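Local coordinates for putative ABC transporter, periplasmic binding protein, amino acid (Neisseria gonorrhoeae, PDB 2YLN) that probably serves as the periplasmic receptor of an ABC importer, binding L-cystine and closing around it for delivery to the membrane transporter, at residues Val61-Thr66 with Val98-Thr103. The protein carries 1 engineered substitution. Numbering follows the deposited sequence. Where two conformers were deposited one is given.
Sequences VGTEGT and VEFKET. With CYS (cysteine), chain C.
Just past the ends of two parallel strands, Glu64 lies over Thr103, its CG 3.7 Å from Thr103 O and its CA-H directed at the same oxygen, and then reaches on to the ligand. CG lies anti to the carbonyl carbon (chi1 -69°) and the chain runs on extended, so OE1 accepts a hydrogen bond from N of the bound cysteine at 2.7 Å, with a weaker one to OE2. A carboxylate probably suits this amino group, which is likely to be positively charged; Ser170 and Asn209 also bond the ligand.

Within these residues the parallel ladder runs from Val61 N to Glu99 O and Lys101 N to Val61 O, both 2.8 Å, the latter almost straight at the hydrogen (173°). It slackens at Thr63 N to Lys101 O, 3.4 Å and weak, then recovers with Thr103 N to Thr63 O at 3.0 Å. Lys101 O is also held by Thr103 OG1, from above the carbonyl plane.

Branched Val61 fits the strand and divides its methyls: CG2 meets Val98 CG2 at 3.6 Å, while CG1 packs on CD1 and CE1 of Phe100. Gly65, lacking a side chain, takes positive phi and brings CA beside Glu102 OE1, where a CB would collide; OE1 bonds His73. Strand 58-63, helix 82-94 and strand 97-102 form a beta-alpha-beta crossover, with short strands 66-67, 71-73 and 79-80 inserted before the helix, which covers Val61, Val98 and Phe100; strand 119-120 flanks strand 58-63 in the same sheet.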
loop_
_atom_site.group_PDB
_atom_site.type_symbol
_atom_site.label_atom_id
_atom_site.label_comp_id
_atom_site.label_asym_id
_atom_site.label_seq_id
_atom_site.Cartn_x
_atom_site.Cartn_y
_atom_site.Cartn_z
ATOM N N VAL A 61 11.935 5.587 -5.691
ATOM C CA VAL A 61 10.686 5.240 -5.034
ATOM C C VAL A 61 10.569 3.747 -4.911
ATOM O O VAL A 61 10.542 3.055 -5.935
ATOM C CB VAL A 61 9.473 5.834 -5.751
ATOM C CG1 VAL A 61 8.167 5.434 -5.064
ATOM C CG2 VAL A 61 9.623 7.334 -5.885
ATOM N N GLY A 62 10.422 3.227 -3.709
ATOM C CA GLY A 62 10.138 1.836 -3.511
ATOM C C GLY A 62 8.644 1.533 -3.679
ATOM O O GLY A 62 7.782 2.259 -3.187
ATOM N N THR A 63 8.384 0.447 -4.409
ATOM C CA THR A 63 7.020 -0.017 -4.648
ATOM C C THR A 63 7.080 -1.468 -5.037
ATOM O O THR A 63 8.113 -1.939 -5.513
ATOM C CB THR A 63 6.355 0.892 -5.750
ATOM O OG1 THR A 63 4.931 0.751 -5.708
ATOM C CG2 THR A 63 6.815 0.562 -7.128
ATOM N N GLU A 64 6.013 -2.209 -4.860
ATOM C CA GLU A 64 6.036 -3.662 -5.128
ATOM C C GLU A 64 5.998 -4.021 -6.572
ATOM O O GLU A 64 6.713 -4.921 -7.010
ATOM C CB GLU A 64 4.893 -4.386 -4.420
ATOM C CG GLU A 64 4.992 -4.461 -2.888
ATOM C CD GLU A 64 3.803 -5.162 -2.307
ATOM O OE1 GLU A 64 2.778 -4.467 -2.117
ATOM O OE2 GLU A 64 3.820 -6.393 -2.156
ATOM N N GLY A 65 5.059 -3.440 -7.331
ATOM C CA GLY A 65 4.845 -3.846 -8.704
ATOM C C GLY A 65 4.058 -5.140 -8.854
ATOM O O GLY A 65 3.901 -5.594 -9.988
ATOM N N THR A 66 3.531 -5.683 -7.766
ATOM C CA THR A 66 2.857 -6.980 -7.725
ATOM C C THR A 66 1.570 -6.911 -6.917
ATOM O O THR A 66 1.102 -7.916 -6.346
ATOM C CB THR A 66 3.783 -8.021 -7.163
ATOM O OG1 THR A 66 4.156 -7.623 -5.841
ATOM C CG2 THR A 66 5.048 -8.211 -7.997
ATOM N N VAL A 98 11.881 10.513 -11.689
ATOM C CA VAL A 98 11.540 9.432 -10.763
ATOM C C VAL A 98 11.937 8.107 -11.278
ATOM O O VAL A 98 11.723 7.799 -12.455
ATOM C CB VAL A 98 10.079 9.500 -10.360
ATOM C CG1 VAL A 98 9.129 9.298 -11.499
ATOM C CG2 VAL A 98 9.749 8.597 -9.272
ATOM N N GLU A 99 12.479 7.270 -10.405
ATOM C CA GLU A 99 12.845 5.878 -10.705
ATOM C C GLU A 99 12.147 4.977 -9.655
ATOM O O GLU A 99 12.310 5.230 -8.469
ATOM C CB GLU A 99 14.324 5.675 -10.656
ATOM C CG GLU A 99 15.088 6.367 -11.779
ATOM C CD GLU A 99 14.842 5.777 -13.075
ATOM O OE1 GLU A 99 14.889 4.581 -13.208
ATOM O OE2 GLU A 99 14.821 6.561 -14.059
ATOM N N PHE A 100 11.446 3.963 -10.117
ATOM C CA PHE A 100 10.809 3.014 -9.228
ATOM C C PHE A 100 11.680 1.786 -9.049
ATOM O O PHE A 100 12.163 1.193 -10.017
ATOM C CB PHE A 100 9.456 2.603 -9.804
ATOM C CG PHE A 100 8.463 3.710 -9.813
ATOM C CD1 PHE A 100 7.735 4.062 -8.698
ATOM C CD2 PHE A 100 8.229 4.458 -10.971
ATOM C CE1 PHE A 100 6.807 5.072 -8.712
ATOM C CE2 PHE A 100 7.355 5.527 -10.999
ATOM C CZ PHE A 100 6.614 5.829 -9.868
ATOM N N LYS A 101 11.899 1.413 -7.803
ATOM C CA LYS A 101 12.750 0.294 -7.371
ATOM C C LYS A 101 11.806 -0.814 -6.860
ATOM O O LYS A 101 11.340 -0.747 -5.718
ATOM C CB LYS A 101 13.735 0.786 -6.282
ATOM C CG LYS A 101 14.857 1.640 -6.930
ATOM C CD LYS A 101 16.065 1.853 -6.057
ATOM C CE LYS A 101 16.933 0.515 -5.797
ATOM N NZ LYS A 101 17.695 -0.155 -6.944
ATOM N N GLU A 102 11.506 -1.783 -7.723
ATOM C CA GLU A 102 10.543 -2.771 -7.346
ATOM C C GLU A 102 11.135 -3.654 -6.255
ATOM O O GLU A 102 12.262 -4.153 -6.344
ATOM C CB GLU A 102 10.029 -3.567 -8.537
ATOM C CG GLU A 102 9.289 -2.645 -9.501
ATOM C CD GLU A 102 8.677 -3.274 -10.695
ATOM O OE1 GLU A 102 8.052 -4.276 -10.600
ATOM O OE2 GLU A 102 8.817 -2.691 -11.769
ATOM N N THR A 103 10.344 -3.847 -5.213
ATOM C CA THR A 103 10.841 -4.393 -3.939
ATOM C C THR A 103 9.821 -5.314 -3.317
ATOM O O THR A 103 8.638 -4.937 -3.234
ATOM C CB THR A 103 11.226 -3.260 -3.015
ATOM O OG1 THR A 103 12.216 -2.434 -3.652
ATOM C CG2 THR A 103 11.762 -3.727 -1.680
HETATM N N CYS C . 0.813 -6.096 -1.111
HETATM C CA CYS C . 1.389 -6.718 0.106
HETATM C C CYS C . 0.321 -7.648 0.707
HETATM O O CYS C . -0.770 -7.755 0.088
HETATM C CB CYS C . 1.769 -5.655 1.102
HETATM S SG CYS C . 0.287 -4.731 1.700
HETATM O OXT CYS C . 0.640 -8.211 1.736
#